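Local coordinates for multisubunit Na+/H+ antiporter, D subunit (PDB 6Z16), which probably exchanges sodium ions for protons across the cell membrane as one subunit of a multisubunit Mrp-type antiporter complex, at residues Met189-Ser201 / Thr259-Thr271. Residues are numbered along the deposited sequence; the frame is centred on the assembly and turned at random.
Sequences MAHLADRINALGS and TFTLLFTHDAAYT
Leu263, from the segment 259-271, lies against helix 189-198, and its CD2 does most of the touching, reaching Leu192 CD1 at 3.7 Å and Ala193 CB at 3.8 Å. Beside it Leu262 CD2 packs on Met189 CB at 3.7 Å, and Tyr483 of helix 481-487 touches both Met189 and Leu262. One turn further on, Ile196 can be followed outward: CB and then CG2 face the carbonyl oxygen of Leu263, while CG1, anti to the carbonyl carbon (chi1 -74°), carries CD1 across to Phe264 CE1 at 3.8 Å, an oblique approach to the ring. Polar groups take over from Asn197 onward. Asn197 OD1 lies at the edge of the His266 ring, in its plane, and accepts a weak, bent hydrogen bond from ND1 (3.2 Å, 127° at the hydrogen); Thr265 OG1 is 3.0 Å from the same Asn197 OD1. Gly200 CA covers one face of the imidazole, a CH-pi contact 4.2 Å from the ring centroid. A leucine in place of Asn197 would probably leave His266 ND1 without this acceptor and the ring freer to turn. The helical segments 189-198 and 259-263 run at 71° to each other, and the chemistry is graded: an apolar seam of Met189, Leu192, Ala193 and Ile196 against Leu262, Leu263 and Phe264 joins them within the antiporter domain, beside a weakly bonded, partly exposed polar margin of Asn197 and Gly200 with Thr265 and His266.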
loop_
_atom_site.group_PDB
_atom_site.type_symbol
_atom_site.label_atom_id
_atom_site.label_comp_id
_atom_site.label_asym_id
_atom_site.label_seq_id
_atom_site.Cartn_x
_atom_site.Cartn_y
_atom_site.Cartn_z
ATOM N N MET D 189 -14.125 -5.712 -53.290
ATOM C CA MET D 189 -14.702 -5.873 -54.624
ATOM C C MET D 189 -13.688 -6.415 -55.619
ATOM O O MET D 189 -13.983 -7.352 -56.366
ATOM C CB MET D 189 -15.217 -4.538 -55.138
ATOM C CG MET D 189 -16.306 -3.866 -54.364
ATOM S SD MET D 189 -17.924 -4.610 -54.399
ATOM C CE MET D 189 -18.781 -3.431 -53.362
ATOM N N ALA D 190 -12.487 -5.833 -55.644
ATOM C CA ALA D 190 -11.524 -6.138 -56.700
ATOM C C ALA D 190 -10.953 -7.541 -56.564
ATOM O O ALA D 190 -10.822 -8.268 -57.558
ATOM C CB ALA D 190 -10.398 -5.110 -56.693
ATOM N N HIS D 191 -10.641 -7.958 -55.343
ATOM C CA HIS D 191 -10.013 -9.257 -55.173
ATOM C C HIS D 191 -11.015 -10.395 -55.312
ATOM O O HIS D 191 -10.676 -11.438 -55.882
ATOM C CB HIS D 191 -9.295 -9.307 -53.831
ATOM C CG HIS D 191 -8.289 -10.406 -53.717
ATOM N ND1 HIS D 191 -8.594 -11.638 -53.196
ATOM C CD2 HIS D 191 -6.983 -10.454 -54.059
ATOM C CE1 HIS D 191 -7.519 -12.399 -53.213
ATOM N NE2 HIS D 191 -6.526 -11.705 -53.735
ATOM N N LEU D 192 -12.261 -10.214 -54.868
ATOM C CA LEU D 192 -13.235 -11.256 -55.162
ATOM C C LEU D 192 -13.695 -11.215 -56.609
ATOM O O LEU D 192 -14.139 -12.242 -57.112
ATOM C CB LEU D 192 -14.437 -11.208 -54.209
ATOM C CG LEU D 192 -15.572 -10.198 -54.123
ATOM C CD1 LEU D 192 -16.731 -10.612 -54.965
ATOM C CD2 LEU D 192 -16.017 -10.084 -52.695
ATOM N N ALA D 193 -13.561 -10.081 -57.302
ATOM C CA ALA D 193 -13.770 -10.079 -58.747
ATOM C C ALA D 193 -12.714 -10.919 -59.452
ATOM O O ALA D 193 -13.032 -11.692 -60.365
ATOM C CB ALA D 193 -13.764 -8.649 -59.278
ATOM N N ASP D 194 -11.462 -10.809 -59.005
ATOM C CA ASP D 194 -10.392 -11.647 -59.543
ATOM C C ASP D 194 -10.622 -13.121 -59.213
ATOM O O ASP D 194 -10.387 -14.003 -60.051
ATOM C CB ASP D 194 -9.049 -11.170 -58.989
ATOM C CG ASP D 194 -7.857 -11.729 -59.747
ATOM O OD1 ASP D 194 -8.042 -12.471 -60.733
ATOM O OD2 ASP D 194 -6.715 -11.418 -59.350
ATOM N N ARG D 195 -11.111 -13.405 -58.006
ATOM C CA ARG D 195 -11.328 -14.796 -57.622
ATOM C C ARG D 195 -12.528 -15.411 -58.333
ATOM O O ARG D 195 -12.488 -16.591 -58.691
ATOM C CB ARG D 195 -11.487 -14.918 -56.111
ATOM C CG ARG D 195 -10.178 -14.814 -55.366
ATOM C CD ARG D 195 -10.347 -15.149 -53.902
ATOM N NE ARG D 195 -9.061 -15.247 -53.228
ATOM C CZ ARG D 195 -8.910 -15.618 -51.968
ATOM N NH1 ARG D 195 -9.967 -15.948 -51.247
ATOM N NH2 ARG D 195 -7.701 -15.688 -51.443
ATOM N N ILE D 196 -13.602 -14.643 -58.532
ATOM C CA ILE D 196 -14.739 -15.115 -59.315
ATOM C C ILE D 196 -14.335 -15.344 -60.768
ATOM O O ILE D 196 -14.717 -16.349 -61.377
ATOM C CB ILE D 196 -15.915 -14.130 -59.180
ATOM C CG1 ILE D 196 -16.570 -14.255 -57.811
ATOM C CG2 ILE D 196 -16.954 -14.325 -60.256
ATOM C CD1 ILE D 196 -17.605 -13.198 -57.554
ATOM N N ASN D 197 -13.506 -14.464 -61.330
ATOM C CA ASN D 197 -13.023 -14.715 -62.683
ATOM C C ASN D 197 -11.999 -15.843 -62.758
ATOM O O ASN D 197 -11.691 -16.296 -63.864
ATOM C CB ASN D 197 -12.434 -13.439 -63.276
ATOM C CG ASN D 197 -13.492 -12.404 -63.579
ATOM O OD1 ASN D 197 -14.570 -12.732 -64.070
ATOM N ND2 ASN D 197 -13.191 -11.145 -63.293
ATOM N N ALA D 198 -11.462 -16.309 -61.625
ATOM C CA ALA D 198 -10.606 -17.493 -61.654
ATOM C C ALA D 198 -11.383 -18.806 -61.605
ATOM O O ALA D 198 -10.811 -19.850 -61.930
ATOM C CB ALA D 198 -9.606 -17.459 -60.500
ATOM N N LEU D 199 -12.652 -18.790 -61.197
ATOM C CA LEU D 199 -13.496 -19.991 -61.196
ATOM C C LEU D 199 -14.887 -19.681 -61.751
ATOM O O LEU D 199 -15.909 -20.105 -61.214
ATOM C CB LEU D 199 -13.562 -20.622 -59.801
ATOM C CG LEU D 199 -13.814 -19.912 -58.460
ATOM C CD1 LEU D 199 -15.255 -19.603 -58.111
ATOM C CD2 LEU D 199 -13.251 -20.808 -57.386
ATOM N N GLY D 200 -14.935 -18.989 -62.889
ATOM C CA GLY D 200 -16.179 -18.439 -63.406
ATOM C C GLY D 200 -17.145 -19.438 -64.010
ATOM O O GLY D 200 -18.259 -19.041 -64.370
ATOM N N SER D 201 -16.770 -20.711 -64.121
ATOM C CA SER D 201 -17.641 -21.717 -64.717
ATOM C C SER D 201 -18.433 -22.509 -63.678
ATOM O O SER D 201 -18.670 -23.708 -63.869
ATOM C CB SER D 201 -16.825 -22.661 -65.604
ATOM O OG SER D 201 -15.894 -23.408 -64.843
ATOM N N THR D 259 -22.191 -4.381 -59.589
ATOM C CA THR D 259 -22.181 -5.830 -59.428
ATOM C C THR D 259 -22.026 -6.541 -60.765
ATOM O O THR D 259 -21.221 -7.469 -60.896
ATOM C CB THR D 259 -23.476 -6.252 -58.736
ATOM O OG1 THR D 259 -23.567 -5.599 -57.467
ATOM C CG2 THR D 259 -23.522 -7.740 -58.527
ATOM N N PHE D 260 -22.767 -6.108 -61.779
ATOM C CA PHE D 260 -22.711 -6.816 -63.047
ATOM C C PHE D 260 -21.702 -6.255 -64.030
ATOM O O PHE D 260 -21.472 -6.879 -65.068
ATOM C CB PHE D 260 -24.094 -6.870 -63.676
ATOM C CG PHE D 260 -24.985 -7.849 -63.002
ATOM C CD1 PHE D 260 -24.838 -9.200 -63.257
ATOM C CD2 PHE D 260 -25.924 -7.440 -62.077
ATOM C CE1 PHE D 260 -25.628 -10.121 -62.628
ATOM C CE2 PHE D 260 -26.716 -8.361 -61.446
ATOM C CZ PHE D 260 -26.564 -9.703 -61.726
ATOM N N THR D 261 -21.075 -5.121 -63.734
ATOM C CA THR D 261 -19.945 -4.683 -64.532
ATOM C C THR D 261 -18.605 -5.012 -63.897
ATOM O O THR D 261 -17.578 -4.898 -64.569
ATOM C CB THR D 261 -20.036 -3.178 -64.792
ATOM O OG1 THR D 261 -20.171 -2.486 -63.545
ATOM C CG2 THR D 261 -21.225 -2.861 -65.687
ATOM N N LEU D 262 -18.587 -5.434 -62.634
ATOM C CA LEU D 262 -17.337 -5.735 -61.950
ATOM C C LEU D 262 -17.205 -7.191 -61.543
ATOM O O LEU D 262 -16.175 -7.818 -61.819
ATOM C CB LEU D 262 -17.198 -4.839 -60.715
ATOM C CG LEU D 262 -15.945 -5.063 -59.877
ATOM C CD1 LEU D 262 -14.700 -4.818 -60.694
ATOM C CD2 LEU D 262 -15.994 -4.146 -58.696
ATOM N N LEU D 263 -18.218 -7.752 -60.888
ATOM C CA LEU D 263 -18.063 -9.039 -60.223
ATOM C C LEU D 263 -18.430 -10.198 -61.142
ATOM O O LEU D 263 -17.601 -11.071 -61.415
ATOM C CB LEU D 263 -18.918 -9.064 -58.954
ATOM C CG LEU D 263 -18.595 -7.953 -57.955
ATOM C CD1 LEU D 263 -19.507 -8.005 -56.743
ATOM C CD2 LEU D 263 -17.137 -7.994 -57.554
ATOM N N PHE D 264 -19.662 -10.210 -61.635
ATOM C CA PHE D 264 -20.218 -11.356 -62.342
ATOM C C PHE D 264 -20.193 -11.070 -63.837
ATOM O O PHE D 264 -21.080 -10.398 -64.366
ATOM C CB PHE D 264 -21.627 -11.645 -61.843
ATOM C CG PHE D 264 -21.698 -11.892 -60.367
ATOM C CD1 PHE D 264 -21.241 -13.077 -59.823
ATOM C CD2 PHE D 264 -22.226 -10.937 -59.524
ATOM C CE1 PHE D 264 -21.299 -13.294 -58.462
ATOM C CE2 PHE D 264 -22.291 -11.152 -58.161
ATOM C CZ PHE D 264 -21.827 -12.330 -57.633
ATOM N N THR D 265 -19.174 -11.585 -64.518
ATOM C CA THR D 265 -19.030 -11.421 -65.958
ATOM C C THR D 265 -19.109 -12.725 -66.737
ATOM O O THR D 265 -19.597 -12.715 -67.866
ATOM C CB THR D 265 -17.698 -10.734 -66.301
ATOM O OG1 THR D 265 -16.609 -11.568 -65.894
ATOM C CG2 THR D 265 -17.587 -9.386 -65.602
ATOM N N HIS D 266 -18.631 -13.834 -66.178
ATOM C CA HIS D 266 -18.810 -15.132 -66.812
ATOM C C HIS D 266 -20.262 -15.579 -66.726
ATOM O O HIS D 266 -20.971 -15.261 -65.765
ATOM C CB HIS D 266 -17.920 -16.181 -66.157
ATOM C CG HIS D 266 -16.472 -16.043 -66.492
ATOM N ND1 HIS D 266 -15.625 -15.202 -65.805
ATOM C CD2 HIS D 266 -15.712 -16.664 -67.422
ATOM C CE1 HIS D 266 -14.409 -15.297 -66.311
ATOM N NE2 HIS D 266 -14.434 -16.180 -67.292
ATOM N N ASP D 267 -20.679 -16.346 -67.737
ATOM C CA ASP D 267 -22.048 -16.836 -67.921
ATOM C C ASP D 267 -23.048 -15.681 -67.879
ATOM O O ASP D 267 -23.953 -15.618 -67.045
ATOM C CB ASP D 267 -22.389 -17.925 -66.899
ATOM C CG ASP D 267 -21.590 -19.197 -67.122
ATOM O OD1 ASP D 267 -21.220 -19.469 -68.283
ATOM O OD2 ASP D 267 -21.324 -19.921 -66.140
ATOM N N ALA D 268 -22.845 -14.750 -68.806
ATOM C CA ALA D 268 -23.540 -13.473 -68.790
ATOM C C ALA D 268 -24.917 -13.537 -69.426
ATOM O O ALA D 268 -25.748 -12.658 -69.157
ATOM C CB ALA D 268 -22.690 -12.427 -69.510
ATOM N N ALA D 269 -25.168 -14.562 -70.245
ATOM C CA ALA D 269 -26.391 -14.629 -71.038
ATOM C C ALA D 269 -27.624 -14.782 -70.157
ATOM O O ALA D 269 -28.623 -14.074 -70.341
ATOM C CB ALA D 269 -26.287 -15.780 -72.036
ATOM N N TYR D 270 -27.547 -15.670 -69.160
ATOM C CA TYR D 270 -28.674 -15.929 -68.269
ATOM C C TYR D 270 -28.991 -14.714 -67.407
ATOM O O TYR D 270 -30.160 -14.327 -67.261
ATOM C CB TYR D 270 -28.361 -17.140 -67.389
ATOM C CG TYR D 270 -29.468 -17.514 -66.433
ATOM C CD1 TYR D 270 -30.569 -18.230 -66.869
ATOM C CD2 TYR D 270 -29.415 -17.140 -65.097
ATOM C CE1 TYR D 270 -31.581 -18.567 -66.004
ATOM C CE2 TYR D 270 -30.425 -17.464 -64.230
ATOM C CZ TYR D 270 -31.501 -18.181 -64.688
ATOM O OH TYR D 270 -32.508 -18.509 -63.819
ATOM N N THR D 271 -27.957 -14.097 -66.834
ATOM C CA THR D 271 -28.166 -12.950 -65.956
ATOM C C THR D 271 -28.691 -11.750 -66.729
ATOM O O THR D 271 -29.570 -11.027 -66.243
ATOM C CB THR D 271 -26.866 -12.602 -65.234
ATOM O OG1 THR D 271 -25.841 -12.330 -66.194
ATOM C CG2 THR D 271 -26.428 -13.746 -64.346
#